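Local coordinates for protein mandelate racemase/muconate lactonizing enzyme (PDB 2QDD) that is of unknown function but belongs to the magnesium-dependent enolase superfamily and probably acts on a substrate held beside its bound metal ion, at residues H247-S250 against D251-A255; K265-P268 against N269-G272; Q279-D282 against F283-V287. All blocks are in the same frame, centred on the assembly; numbering follows the deposited sequence.

Contact 1: H247-S250 against D251-A255; sequences HEFS and DHLAA
D251 turns its carboxylate back towards the residues just ahead of helix 249-258 and grips the backbone of H247 and E248 there. With CG beside its own backbone N and anti to the carbonyl carbon (chi1 -60°), OD1 reaches 3.1 Å from the backbone N of H247, which meets the anti lone pair. The backbone N of E248 bonds to the same OD1 at 3.3 Å, from above the carboxylate plane. The side chain of E248 also comes close, its CG 3.6 Å from D251 OD1, and a water donates to both D251 OD1 and E248 OE2, which are 4.6 Å apart.

F249 works on the flank of the helix facing 274-287. Its CG stands anti to the backbone N (chi1 -179°), and this swings the ring out to meet L253 one turn on, where CZ of F249 lies 3.8 Å from CD1 of L253 in an oblique approach. F283 packs edge-to-face with the F249 ring, and S286 of the second subunit touches it as well. The carbonyl of F249 receives a nearly straight bond from the backbone N of L253.

S250 takes part mainly through its backbone: its O accepts the N of A254 at 2.9 Å and has the CB of A254 close by. H252 ND1 donates to E248 O over 2.8 Å, a geometry that calls for a hydrogen on ND1.

The turn belongs to the beta-alpha-beta unit 240-242, 249-258, 263-266, and H247 lies near E244, a magnesium ligand. Two amides converge on one carboxylate oxygen, which should hold the D251 carboxylate in one rotation and ties the incoming chain to the first helical turn. The bridging water probably eases the repulsion between the two acids, and the amide hydrogens should help keep D251 ionised.

Contact 2: K265-P268 against N269-G272; sequences KIKP and NRVG
R270 curls back from helix 268-271 to the strand that precedes it, and NH2 donates to K265 O at 2.8 Å, coming from well above the carbonyl plane. The shape of the chain explains the reach: it leaves CA extended, with CG opposite the backbone N (chi1 180°), and then bends at chi3 (35°), laying the guanidinium across the base of K267. CB and CG of K267 both sit 3.8 Å from R270 NH2. A water joins K265 O to R270 NH1, and a second one links R270 NE to K267 NZ. NH1 is further held by the carbonyl of L246.

K267 is at the N-cap position. The backbone N of R270 bonds to K267 O at 2.9 Å. V271 N bonds to K267 O at 3.1 Å, while the K267 side chain runs out straight beyond CG to Y59 and D243. At the far end of the short helix G272 has positive phi, and its N bonds to P268 O.

K265 is extended too and carries NZ to E220, while R270 and K267 share D243. With two magnesium ligands thus paired to basic residues, this turn lines the metal site at the C-terminal end of a strand in an enolase-superfamily barrel.

Contact 3: Q279-D282 against F283-V287; sequences QIRD and FGVSV
F283 and G284 sit one turn after Q279 and I280 on helix 274-287, and here the packing is close. The N of F283 bonds to Q279 O at 3.0 Å and that of G284 to I280 O at 2.9 Å, while CB of F283 rests 3.5 Å from the carbonyl oxygens of both. The F283 ring swings away from this turn towards helix 249-258 and W289, which it meets edge-to-face, and V287 CG1 lies over one of its faces. R281 is buried as well. Bends at chi2 (-92°) and chi3 fold it back so that NE meets D282 OD1 at 2.9 Å, almost in the guanidinium plane, as a salt bridge; its NH1 goes on to T313 and S312. With an alanine in place of R281, D282 is likely to lose its positive partner, and T313 and S312 the donor to their hydroxyls.

D282, V285 and S286 are partly exposed, and although the backbone bonds there are just as regular, their side chains pack more loosely. V285 runs alongside R281 with CG2 of the valine 4.1 Å from CD of the arginine. S286 OG lies 2.9 Å from D282 O.

This is one of the outer helices of the barrel, packed between neighbouring elements and the second subunit, and the helical arm of the beta-alpha-beta crossover between strands 263-266 and 290-293.

How the contacts relate
Contact 2 lies deepest, wholly buried near the middle of the chain, and its chemistry is polar and largely charged, with basic side chains paired to acids known as magnesium ligands. Contacts 1 and 3 are partly buried on the outer helices and both touch the second subunit. Those two helices pack directly: H252 CD2 approaches I280 CG2 to 3.5 Å, and L253 CD1 approaches F283 CE2 to 3.6 Å. Contact 3 also rests on contact 2 through I266 and V271 against I280, an apolar layer behind the charged site. Strand 263-266 follows the helix of contact 1 and precedes that of contact 3, so all three belong to consecutive pieces of one barrel.

Contact 1: H247-S250 against D251-A255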
# COMPACT_ATOMS: atom_id res chain seq x y z
N HIS A 247 10.81 -10.30 19.79
CA HIS A 247 11.76 -10.01 20.87
C HIS A 247 11.31 -8.84 21.74
O HIS A 247 11.66 -8.77 22.92
CB HIS A 247 13.16 -9.77 20.30
CG HIS A 247 13.72 -10.95 19.56
ND1 HIS A 247 14.16 -12.09 20.20
CD2 HIS A 247 13.90 -11.16 18.24
CE1 HIS A 247 14.59 -12.95 19.30
NE2 HIS A 247 14.44 -12.42 18.10
N GLU A 248 10.53 -7.93 21.15
CA GLU A 248 10.05 -6.74 21.85
C GLU A 248 8.68 -6.29 21.32
O GLU A 248 8.17 -6.86 20.35
CB GLU A 248 11.07 -5.60 21.77
CG GLU A 248 11.64 -5.34 20.38
CD GLU A 248 12.85 -4.40 20.40
OE1 GLU A 248 13.03 -3.67 21.41
OE2 GLU A 248 13.61 -4.38 19.41
N PHE A 249 8.09 -5.28 21.97
CA PHE A 249 6.73 -4.85 21.67
C PHE A 249 6.54 -4.42 20.21
O PHE A 249 5.51 -4.73 19.60
CB PHE A 249 6.29 -3.73 22.62
CG PHE A 249 4.87 -3.25 22.38
CD1 PHE A 249 3.79 -4.06 22.69
CD2 PHE A 249 4.64 -1.99 21.83
CE1 PHE A 249 2.48 -3.62 22.47
CE2 PHE A 249 3.34 -1.54 21.61
CZ PHE A 249 2.26 -2.36 21.93
N SER A 250 7.54 -3.74 19.67
CA SER A 250 7.50 -3.24 18.29
C SER A 250 7.45 -4.35 17.24
O SER A 250 6.91 -4.14 16.15
CB SER A 250 8.69 -2.32 18.02
OG SER A 250 9.90 -3.05 18.07
N ASP A 251 8.01 -5.52 17.57
CA ASP A 251 7.87 -6.72 16.74
C ASP A 251 6.44 -7.27 16.71
O ASP A 251 6.03 -7.87 15.72
CB ASP A 251 8.83 -7.83 17.20
CG ASP A 251 10.30 -7.41 17.12
OD1 ASP A 251 11.10 -7.89 17.94
OD2 ASP A 251 10.65 -6.59 16.23
N HIS A 252 5.70 -7.07 17.80
CA HIS A 252 4.31 -7.50 17.90
C HIS A 252 3.40 -6.56 17.11
O HIS A 252 2.50 -7.01 16.39
CB HIS A 252 3.86 -7.59 19.36
CG HIS A 252 4.60 -8.62 20.15
ND1 HIS A 252 5.86 -8.41 20.66
CD2 HIS A 252 4.26 -9.89 20.49
CE1 HIS A 252 6.27 -9.49 21.30
NE2 HIS A 252 5.32 -10.41 21.21
N LEU A 253 3.66 -5.27 17.27
CA LEU A 253 3.11 -4.20 16.45
C LEU A 253 3.31 -4.40 14.95
O LEU A 253 2.40 -4.18 14.16
CB LEU A 253 3.75 -2.87 16.87
CG LEU A 253 2.87 -1.70 17.26
CD1 LEU A 253 1.76 -2.11 18.21
CD2 LEU A 253 3.72 -0.59 17.87
N ALA A 254 4.52 -4.83 14.58
CA ALA A 254 4.85 -5.21 13.21
C ALA A 254 4.07 -6.43 12.72
O ALA A 254 3.56 -6.42 11.61
CB ALA A 254 6.35 -5.45 13.07
N ALA A 255 4.00 -7.47 13.56
CA ALA A 255 3.23 -8.68 13.24
C ALA A 255 1.76 -8.37 13.01
O ALA A 255 1.14 -8.89 12.07
CB ALA A 255 3.38 -9.73 14.35
O HOH W 1 13.94 -6.87 18.16

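Contact 2: K265-P268 against N269-G272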
# COMPACT_ATOMS: atom_id res chain seq x y z
N LYS A 265 2.83 -16.76 21.05
CA LYS A 265 3.33 -17.19 22.36
C LYS A 265 3.99 -16.03 23.07
O LYS A 265 4.73 -15.26 22.46
CB LYS A 265 4.36 -18.32 22.21
CG LYS A 265 3.78 -19.64 21.75
CD LYS A 265 4.70 -20.78 22.10
CE LYS A 265 3.95 -22.09 22.14
NZ LYS A 265 4.87 -23.26 22.09
N ILE A 266 3.72 -15.90 24.37
CA ILE A 266 4.42 -14.93 25.20
C ILE A 266 5.29 -15.64 26.24
O ILE A 266 4.81 -16.48 27.00
CB ILE A 266 3.46 -13.94 25.90
CG1 ILE A 266 2.41 -13.41 24.92
CG2 ILE A 266 4.25 -12.77 26.51
CD1 ILE A 266 1.21 -12.84 25.59
N LYS A 267 6.58 -15.30 26.24
CA LYS A 267 7.55 -15.91 27.13
C LYS A 267 8.40 -14.82 27.77
O LYS A 267 9.15 -14.14 27.07
CB LYS A 267 8.44 -16.90 26.37
CG LYS A 267 7.68 -18.07 25.79
CD LYS A 267 8.61 -19.10 25.22
CE LYS A 267 7.85 -19.98 24.25
NZ LYS A 267 8.77 -20.97 23.63
N PRO A 268 8.27 -14.63 29.10
CA PRO A 268 8.95 -13.57 29.85
C PRO A 268 10.47 -13.47 29.61
O PRO A 268 10.98 -12.36 29.49
CB PRO A 268 8.67 -13.94 31.31
CG PRO A 268 7.40 -14.68 31.27
CD PRO A 268 7.43 -15.46 29.98
N ASN A 269 11.15 -14.61 29.52
CA ASN A 269 12.59 -14.62 29.24
C ASN A 269 12.97 -14.16 27.82
O ASN A 269 14.09 -13.71 27.60
CB ASN A 269 13.23 -15.97 29.57
CG ASN A 269 14.72 -15.85 29.91
OD1 ASN A 269 15.58 -16.16 29.10
ND2 ASN A 269 15.02 -15.39 31.12
N ARG A 270 12.04 -14.27 26.88
CA ARG A 270 12.21 -13.66 25.56
C ARG A 270 11.93 -12.15 25.54
O ARG A 270 12.65 -11.39 24.90
CB ARG A 270 11.38 -14.40 24.50
CG ARG A 270 11.49 -13.83 23.09
CD ARG A 270 10.88 -14.73 22.00
NE ARG A 270 9.68 -15.46 22.40
CZ ARG A 270 8.45 -14.95 22.50
NH1 ARG A 270 8.22 -13.67 22.27
NH2 ARG A 270 7.44 -15.74 22.86
N VAL A 271 10.89 -11.72 26.25
CA VAL A 271 10.41 -10.34 26.15
C VAL A 271 10.90 -9.40 27.24
O VAL A 271 10.75 -8.17 27.13
CB VAL A 271 8.86 -10.24 25.98
CG1 VAL A 271 8.40 -11.09 24.80
CG2 VAL A 271 8.14 -10.66 27.27
N GLY A 272 11.48 -9.95 28.31
CA GLY A 272 12.14 -9.14 29.33
C GLY A 272 11.39 -8.97 30.62
O GLY A 272 11.58 -7.98 31.33
O HOH W 2 5.49 -12.60 22.79
O HOH W 3 10.30 -18.62 22.30

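Contact 3: Q279-D282 against F283-V287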
# COMPACT_ATOMS: atom_id res chain seq x y z
N GLN A 279 2.03 -6.02 28.96
CA GLN A 279 1.72 -5.07 27.89
C GLN A 279 1.40 -5.77 26.56
O GLN A 279 0.43 -5.41 25.89
CB GLN A 279 2.84 -4.04 27.68
CG GLN A 279 2.42 -2.90 26.73
CD GLN A 279 3.57 -2.07 26.16
OE1 GLN A 279 3.34 -0.94 25.71
NE2 GLN A 279 4.78 -2.61 26.16
N ILE A 280 2.21 -6.76 26.22
CA ILE A 280 1.97 -7.63 25.05
C ILE A 280 0.67 -8.43 25.16
O ILE A 280 -0.10 -8.52 24.19
CB ILE A 280 3.18 -8.56 24.82
CG1 ILE A 280 4.40 -7.73 24.44
CG2 ILE A 280 2.89 -9.61 23.73
CD1 ILE A 280 5.72 -8.40 24.75
N ARG A 281 0.41 -8.99 26.34
CA ARG A 281 -0.82 -9.72 26.62
C ARG A 281 -2.06 -8.86 26.38
O ARG A 281 -3.00 -9.28 25.72
CB ARG A 281 -0.83 -10.25 28.06
CG ARG A 281 -1.90 -11.30 28.35
CD ARG A 281 -3.21 -10.70 28.87
NE ARG A 281 -3.04 -9.82 30.03
CZ ARG A 281 -3.02 -10.24 31.30
NH1 ARG A 281 -3.13 -11.53 31.57
NH2 ARG A 281 -2.89 -9.37 32.29
N ASP A 282 -2.03 -7.66 26.95
CA ASP A 282 -3.11 -6.69 26.82
C ASP A 282 -3.31 -6.21 25.38
O ASP A 282 -4.44 -6.00 24.95
CB ASP A 282 -2.84 -5.49 27.74
CG ASP A 282 -3.04 -5.81 29.23
OD1 ASP A 282 -3.46 -6.95 29.58
OD2 ASP A 282 -2.80 -4.91 30.05
N PHE A 283 -2.20 -6.03 24.66
CA PHE A 283 -2.26 -5.76 23.23
C PHE A 283 -2.96 -6.89 22.47
O PHE A 283 -3.84 -6.63 21.65
CB PHE A 283 -0.86 -5.51 22.65
CG PHE A 283 -0.85 -5.25 21.16
CD1 PHE A 283 -0.42 -6.23 20.28
CD2 PHE A 283 -1.29 -4.04 20.65
CE1 PHE A 283 -0.42 -6.00 18.90
CE2 PHE A 283 -1.30 -3.80 19.28
CZ PHE A 283 -0.86 -4.79 18.41
N GLY A 284 -2.57 -8.13 22.78
CA GLY A 284 -3.18 -9.32 22.17
C GLY A 284 -4.68 -9.45 22.39
O GLY A 284 -5.41 -9.81 21.47
N VAL A 285 -5.12 -9.16 23.61
CA VAL A 285 -6.54 -9.08 23.95
C VAL A 285 -7.27 -8.03 23.08
O VAL A 285 -8.34 -8.32 22.54
CB VAL A 285 -6.73 -8.77 25.46
CG1 VAL A 285 -8.18 -8.40 25.79
CG2 VAL A 285 -6.27 -9.96 26.31
N SER A 286 -6.66 -6.85 22.93
CA SER A 286 -7.24 -5.75 22.15
C SER A 286 -7.44 -6.06 20.67
O SER A 286 -8.36 -5.53 20.04
CB SER A 286 -6.40 -4.48 22.31
OG SER A 286 -6.28 -4.13 23.68
N VAL A 287 -6.57 -6.91 20.11
CA VAL A 287 -6.57 -7.20 18.67
C VAL A 287 -7.10 -8.60 18.35
O VAL A 287 -7.18 -9.00 17.19
CB VAL A 287 -5.17 -6.95 18.02
CG1 VAL A 287 -4.70 -5.53 18.25
CG2 VAL A 287 -4.12 -7.94 18.53